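Local coordinates for putative ribose 5-phosphate isomerase (Leishmania infantum, PDB 6FXW), which probably interconverts ribose 5-phosphate and ribulose 5-phosphate in the pentose phosphate pathway, as a type B (LacAB/RpiB family) isomerase, at residues G87-L92 with N143-I148; N106-L111 with E128-T133. All coordinates share one frame; numbering follows the deposited sequence.

Interaction 1: G87-L92 with N143-I148. With SO4 (sulfate ion), chain C; SO4 (sulfate ion), chain B.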
loop_
_atom_site.group_PDB
_atom_site.type_symbol
_atom_site.label_atom_id
_atom_site.label_comp_id
_atom_site.label_asym_id
_atom_site.label_seq_id
_atom_site.Cartn_x
_atom_site.Cartn_y
_atom_site.Cartn_z
ATOM N N GLY A 87 -13.457 -7.900 -24.618
ATOM C CA GLY A 87 -12.451 -7.117 -25.268
ATOM C C GLY A 87 -11.718 -6.143 -24.322
ATOM O O GLY A 87 -10.883 -5.404 -24.794
ATOM N N ILE A 88 -12.168 -6.066 -23.062
ATOM C CA ILE A 88 -11.566 -5.146 -22.095
ATOM C C ILE A 88 -10.798 -5.879 -21.051
ATOM O O ILE A 88 -11.258 -6.897 -20.508
ATOM C CB ILE A 88 -12.667 -4.361 -21.381
ATOM C CG1 ILE A 88 -13.444 -3.439 -22.325
ATOM C CG2 ILE A 88 -12.206 -3.532 -20.130
ATOM C CD1 ILE A 88 -12.636 -2.317 -22.887
ATOM N N ARG A 89 -9.617 -5.376 -20.744
ATOM C CA ARG A 89 -8.830 -5.820 -19.583
ATOM C C ARG A 89 -8.710 -4.589 -18.684
ATOM O O ARG A 89 -8.142 -3.538 -19.061
ATOM C CB ARG A 89 -7.461 -6.270 -20.008
ATOM C CG ARG A 89 -7.475 -7.579 -20.857
ATOM C CD ARG A 89 -6.076 -8.089 -21.263
ATOM N NE ARG A 89 -5.337 -7.149 -22.053
ATOM C CZ ARG A 89 -5.529 -6.986 -23.384
ATOM N NH1 ARG A 89 -6.444 -7.758 -24.034
ATOM N NH2 ARG A 89 -4.857 -6.061 -24.034
ATOM N N ALA A 90 -9.148 -4.752 -17.453
ATOM C CA ALA A 90 -9.252 -3.669 -16.429
ATOM C C ALA A 90 -8.397 -4.056 -15.252
ATOM O O ALA A 90 -8.543 -5.137 -14.668
ATOM C CB ALA A 90 -10.649 -3.396 -16.052
ATOM N N ALA A 91 -7.489 -3.163 -14.862
ATOM C CA ALA A 91 -6.516 -3.442 -13.801
ATOM C C ALA A 91 -6.684 -2.571 -12.596
ATOM O O ALA A 91 -6.537 -1.311 -12.684
ATOM C CB ALA A 91 -5.109 -3.227 -14.315
ATOM N N LEU A 92 -6.923 -3.157 -11.456
ATOM C CA LEU A 92 -6.892 -2.404 -10.204
ATOM C C LEU A 92 -5.435 -2.125 -9.802
ATOM O O LEU A 92 -4.658 -3.063 -9.627
ATOM C CB LEU A 92 -7.662 -3.153 -9.121
ATOM C CG LEU A 92 -7.907 -2.384 -7.822
ATOM C CD1 LEU A 92 -8.918 -3.051 -6.929
ATOM C CD2 LEU A 92 -6.546 -2.455 -7.021
ATOM N N ASN A 143 1.263 -13.891 -24.643
ATOM C CA ASN A 143 0.648 -15.138 -24.742
ATOM C C ASN A 143 -0.380 -15.359 -23.615
ATOM O O ASN A 143 -1.447 -15.980 -23.815
ATOM C CB ASN A 143 1.722 -16.212 -24.735
ATOM C CG ASN A 143 1.169 -17.545 -24.925
ATOM O OD1 ASN A 143 0.489 -17.840 -25.948
ATOM N ND2 ASN A 143 1.407 -18.422 -23.906
ATOM N N ARG A 144 -0.045 -14.848 -22.435
ATOM C CA ARG A 144 -0.992 -14.914 -21.343
ATOM C C ARG A 144 -2.267 -14.088 -21.584
ATOM O O ARG A 144 -3.386 -14.512 -21.362
ATOM C CB ARG A 144 -0.308 -14.519 -20.005
ATOM C CG ARG A 144 0.765 -15.565 -19.603
ATOM C CD ARG A 144 1.793 -15.045 -18.669
ATOM N NE ARG A 144 2.855 -16.018 -18.511
ATOM C CZ ARG A 144 3.981 -15.762 -17.946
ATOM N NH1 ARG A 144 4.250 -14.581 -17.512
ATOM N NH2 ARG A 144 4.917 -16.722 -17.804
ATOM N N VAL A 145 -2.036 -12.894 -22.118
ATOM C CA VAL A 145 -3.139 -12.052 -22.538
ATOM C C VAL A 145 -4.022 -12.823 -23.582
ATOM O O VAL A 145 -5.253 -12.733 -23.514
ATOM C CB VAL A 145 -2.659 -10.672 -23.004
ATOM C CG1 VAL A 145 -3.732 -9.903 -23.709
ATOM C CG2 VAL A 145 -2.096 -9.824 -21.840
ATOM N N ASP A 146 -3.381 -13.484 -24.541
ATOM C CA ASP A 146 -4.167 -14.233 -25.521
ATOM C C ASP A 146 -5.003 -15.315 -24.887
ATOM O O ASP A 146 -6.111 -15.613 -25.309
ATOM C CB ASP A 146 -3.256 -14.832 -26.601
ATOM C CG ASP A 146 -2.612 -13.779 -27.461
ATOM O OD1 ASP A 146 -3.128 -12.679 -27.557
ATOM O OD2 ASP A 146 -1.563 -14.133 -28.066
ATOM N N LYS A 147 -4.460 -15.930 -23.809
ATOM C CA LYS A 147 -5.253 -16.933 -23.043
ATOM C C LYS A 147 -6.459 -16.324 -22.380
ATOM O O LYS A 147 -7.483 -16.949 -22.257
ATOM C CB LYS A 147 -4.403 -17.775 -22.109
ATOM C CG LYS A 147 -3.451 -18.712 -22.829
ATOM C CD LYS A 147 -2.586 -19.501 -21.846
ATOM C CE LYS A 147 -1.822 -20.562 -22.643
ATOM N NZ LYS A 147 -1.074 -21.483 -21.719
ATOM N N ILE A 148 -6.339 -15.087 -21.870
ATOM C CA ILE A 148 -7.506 -14.391 -21.335
ATOM C C ILE A 148 -8.566 -14.232 -22.445
ATOM O O ILE A 148 -9.769 -14.436 -22.181
ATOM C CB ILE A 148 -7.123 -13.031 -20.760
ATOM C CG1 ILE A 148 -6.141 -13.161 -19.602
ATOM C CG2 ILE A 148 -8.340 -12.230 -20.306
ATOM C CD1 ILE A 148 -5.590 -11.881 -19.075
HETATM S S SO4 C . -6.380 -5.802 -27.435
HETATM O O1 SO4 C . -5.116 -5.272 -26.823
HETATM O O2 SO4 C . -7.394 -4.660 -27.491
HETATM O O3 SO4 C . -6.030 -6.256 -28.831
HETATM O O4 SO4 C . -6.953 -7.015 -26.782
HETATM S S SO4 B . 7.503 -13.637 -15.218
HETATM O O1 SO4 B . 8.901 -13.225 -15.637
HETATM O O2 SO4 B . 7.583 -14.499 -14.039
HETATM O O3 SO4 B . 6.838 -12.261 -14.901
HETATM O O4 SO4 B . 6.951 -14.330 -16.346
#
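Arg89 reaches from the loop just before strand 90-92 to helix 139-155, where Val145 and Ile148 receive it. The apolar part comes first. One methyl of Val145, CG1, lies over a face of the Arg89 guanidinium, offset toward its rim. The closest pair is Arg89 CZ and Val145 CG1 at 3.4 Å. Val145 CG1 stands anti to its own backbone N (chi1 168°), which turns this branch toward the arginine. The two side chains cross at about a right angle. Ile148, one turn further along the helix, adds a lighter touch, with its CD1 4.4 Å from Arg89 CD.

The polar part runs round the guanidinium edge. A bend at chi3 (-60°) lets the group meet a chain C sulfate edge-on. Arg89 NH1 donates to sulfate O4 and Arg89 NH2 to sulfate O1, each at 2.9 Å and nearly straight. His109 NE2 also donates to this ion. Arg89 NE bonds to Asn106 O, and NH2 also to Asn107 O.

On the same helix, Arg144 NH1 lies 3.0 Å from O4 of a chain B sulfate, and its NE forms a salt bridge with Asp48 of the second subunit. Arg140 and, from the second subunit, His14 and Arg116 also bind this ion. Both sulfates probably come from the crystallisation liquor, but such a cluster at a subunit interface is consistent with a pocket for a phosphate-like anion.

No hydrogen bond joins the two segments directly. Two backbone carbonyls and the sulfate hold the Arg89 guanidinium in orientation through its N-H groups, which leaves a flat face for the Val145 methyl.

Interaction 2: N106-L111 with E128-T133. With SO4 (sulfate ion), chain C.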
loop_
_atom_site.group_PDB
_atom_site.type_symbol
_atom_site.label_atom_id
_atom_site.label_comp_id
_atom_site.label_asym_id
_atom_site.label_seq_id
_atom_site.Cartn_x
_atom_site.Cartn_y
_atom_site.Cartn_z
ATOM N N ASN A 106 0.091 -7.012 -18.465
ATOM C CA ASN A 106 -1.303 -7.316 -18.739
ATOM C C ASN A 106 -1.941 -6.463 -19.863
ATOM O O ASN A 106 -3.056 -6.760 -20.265
ATOM C CB ASN A 106 -2.152 -7.176 -17.493
ATOM C CG ASN A 106 -1.549 -7.858 -16.281
ATOM O OD1 ASN A 106 -0.997 -7.151 -15.432
ATOM N ND2 ASN A 106 -1.538 -9.198 -16.230
ATOM N N ASN A 107 -1.175 -5.520 -20.406
ATOM C CA ASN A 107 -1.586 -4.647 -21.471
ATOM C C ASN A 107 -3.011 -4.172 -21.222
ATOM O O ASN A 107 -3.911 -4.214 -22.088
ATOM C CB ASN A 107 -1.478 -5.378 -22.815
ATOM C CG ASN A 107 -1.580 -4.430 -23.999
ATOM O OD1 ASN A 107 -1.620 -3.223 -23.844
ATOM N ND2 ASN A 107 -1.684 -5.024 -25.200
ATOM N N ALA A 108 -3.311 -3.634 -20.031
ATOM C CA ALA A 108 -4.671 -3.293 -19.640
ATOM C C ALA A 108 -5.187 -2.054 -20.363
ATOM O O ALA A 108 -4.419 -1.087 -20.609
ATOM C CB ALA A 108 -4.771 -2.984 -18.143
ATOM N N HIS A 109 -6.424 -2.098 -20.755
ATOM C CA HIS A 109 -7.117 -0.931 -21.313
ATOM C C HIS A 109 -7.558 0.070 -20.328
ATOM O O HIS A 109 -7.659 1.264 -20.654
ATOM C CB HIS A 109 -8.396 -1.350 -22.075
ATOM C CG HIS A 109 -8.190 -2.397 -23.110
ATOM N ND1 HIS A 109 -8.264 -3.753 -22.788
ATOM C CD2 HIS A 109 -7.890 -2.333 -24.453
ATOM C CE1 HIS A 109 -8.026 -4.467 -23.896
ATOM N NE2 HIS A 109 -7.786 -3.641 -24.925
ATOM N N ILE A 110 -7.875 -0.392 -19.111
ATOM C CA ILE A 110 -8.541 0.451 -18.073
ATOM C C ILE A 110 -7.778 0.329 -16.779
ATOM O O ILE A 110 -7.421 -0.791 -16.372
ATOM C CB ILE A 110 -10.024 0.086 -17.891
ATOM C CG1 ILE A 110 -10.829 0.331 -19.222
ATOM C CG2 ILE A 110 -10.633 0.898 -16.730
ATOM C CD1 ILE A 110 -12.269 0.028 -19.127
ATOM N N LEU A 111 -7.516 1.465 -16.192
ATOM C CA LEU A 111 -6.935 1.607 -14.873
ATOM C C LEU A 111 -8.114 1.745 -13.912
ATOM O O LEU A 111 -8.932 2.682 -14.066
ATOM C CB LEU A 111 -6.095 2.824 -14.840
ATOM C CG LEU A 111 -5.679 3.392 -13.477
ATOM C CD1 LEU A 111 -4.800 2.358 -12.707
ATOM C CD2 LEU A 111 -5.002 4.732 -13.683
ATOM N N GLU A 128 -0.019 8.769 -14.066
ATOM C CA GLU A 128 1.072 9.096 -14.964
ATOM C C GLU A 128 1.810 7.853 -15.446
ATOM O O GLU A 128 2.091 7.727 -16.615
ATOM C CB GLU A 128 2.034 10.004 -14.266
ATOM C CG GLU A 128 1.501 11.390 -14.085
ATOM C CD GLU A 128 2.379 12.417 -13.404
ATOM O OE1 GLU A 128 3.420 12.006 -12.853
ATOM O OE2 GLU A 128 1.931 13.613 -13.347
ATOM N N THR A 129 2.025 6.843 -14.587
ATOM C CA THR A 129 2.689 5.617 -14.948
ATOM C C THR A 129 1.838 4.812 -15.916
ATOM O O THR A 129 2.309 4.311 -16.900
ATOM C CB THR A 129 2.980 4.856 -13.696
ATOM O OG1 THR A 129 3.799 5.709 -12.843
ATOM C CG2 THR A 129 3.694 3.518 -14.032
ATOM N N PHE A 130 0.558 4.648 -15.599
ATOM C CA PHE A 130 -0.332 3.855 -16.483
ATOM C C PHE A 130 -0.406 4.378 -17.881
ATOM O O PHE A 130 -0.390 3.636 -18.872
ATOM C CB PHE A 130 -1.731 3.809 -15.854
ATOM C CG PHE A 130 -2.689 2.876 -16.528
ATOM C CD1 PHE A 130 -2.754 1.542 -16.190
ATOM C CD2 PHE A 130 -3.540 3.335 -17.506
ATOM C CE1 PHE A 130 -3.652 0.682 -16.720
ATOM C CE2 PHE A 130 -4.431 2.456 -18.092
ATOM C CZ PHE A 130 -4.469 1.122 -17.746
ATOM N N LEU A 131 -0.510 5.718 -17.947
ATOM C CA LEU A 131 -0.598 6.337 -19.290
ATOM C C LEU A 131 0.680 6.378 -20.103
ATOM O O LEU A 131 0.606 6.623 -21.340
ATOM C CB LEU A 131 -1.111 7.766 -19.170
ATOM C CG LEU A 131 -2.544 7.940 -18.647
ATOM C CD1 LEU A 131 -2.968 9.436 -18.438
ATOM C CD2 LEU A 131 -3.571 7.154 -19.486
ATOM N N THR A 132 1.816 6.194 -19.477
ATOM C CA THR A 132 3.084 6.251 -20.191
ATOM C C THR A 132 3.837 4.964 -20.293
ATOM O O THR A 132 5.027 4.981 -20.615
ATOM C CB THR A 132 3.976 7.303 -19.561
ATOM O OG1 THR A 132 4.237 7.033 -18.162
ATOM C CG2 THR A 132 3.321 8.701 -19.522
ATOM N N THR A 133 3.251 3.845 -19.937
ATOM C CA THR A 133 3.922 2.566 -19.960
ATOM C C THR A 133 3.319 1.733 -21.097
ATOM O O THR A 133 2.140 1.594 -21.263
ATOM C CB THR A 133 3.845 1.820 -18.595
ATOM O OG1 THR A 133 4.353 2.643 -17.565
ATOM C CG2 THR A 133 4.619 0.517 -18.633
HETATM S S SO4 C . -6.380 -5.802 -27.435
HETATM O O1 SO4 C . -5.116 -5.272 -26.823
HETATM O O2 SO4 C . -7.394 -4.660 -27.491
HETATM O O3 SO4 C . -6.030 -6.256 -28.831
HETATM O O4 SO4 C . -6.953 -7.015 -26.782
#
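Phe130 of helix 120-131 lays its ring against the start of strand 110-114, and Leu111 covers one face of it. Leu111 CB sits 3.5 Å from the ring centroid and only 3° off the ring normal, a CH-pi contact over the middle of the ring. The methyls of Leu111 spread further along the aromatic side chain: CD2 is 4.0 Å from Phe130 CB. The two side chains run past each other in opposite directions. With CG of Phe130 anti to its backbone N (chi1 -171°), the ring extends to the strand backbone. There Phe130 CZ comes within 3.4 Å of Leu111 N and 3.5 Å of Ile110 C. Ala108 adds its CB, 4.1 Å from Phe130 CE1.

This is helix-on-sheet packing in a Rossmann-like alpha/beta domain. Strand 110-114 lies inside the parallel sheet, between 67-72 and 90-92. Helix 120-131 follows it in the chain and packs on the sheet through Phe130. That ring also meets Thr67 of strand 67-72 and Ser102 and Arg103 of helix 96-104.

Away from the ring the contact is looser. In the 106-111 segment, His109 directs its CB away from the helix, and its NE2 donates to O2 of the chain C sulfate at 2.8 Å, nearly straight (169°), with the oxygen in the plane of the imidazole. The other ring nitrogen, ND1, bonds to Arg89 N, so both nitrogens fix the ring's rotation. Separately, at the C-terminal end of the helix, bonds stay within the 128-133 segment. Exposed Thr132 turns its hydroxyl back to Glu128 O, with OG1 at 2.7 Å. Thr133 OG1 does the same to Thr129 O, which also accepts from Thr132 N on the opposite face of the carbonyl plane.

How the interactions relate
The centres of interaction 1 and interaction 2 lie about 12 Å apart. Along the chain the order is 87-92, 106-111, 128-133 and 143-148, so interaction 2 is nested within the loop closed by interaction 1. Strands 90-92 and 110-114 are neighbours in the parallel sheet. Ala91 N lies 2.8 Å from Ile110 O, a probable hydrogen bond between them. Helices 120-131 and 139-155 follow each other in the chain. The first packs on the sheet, while the second meets the loop leading into strand 90-92, outermost within this chain. Arg89 and His109, one from each strand-side segment, hold the same sulfate, so the two segments share an anion-binding spot.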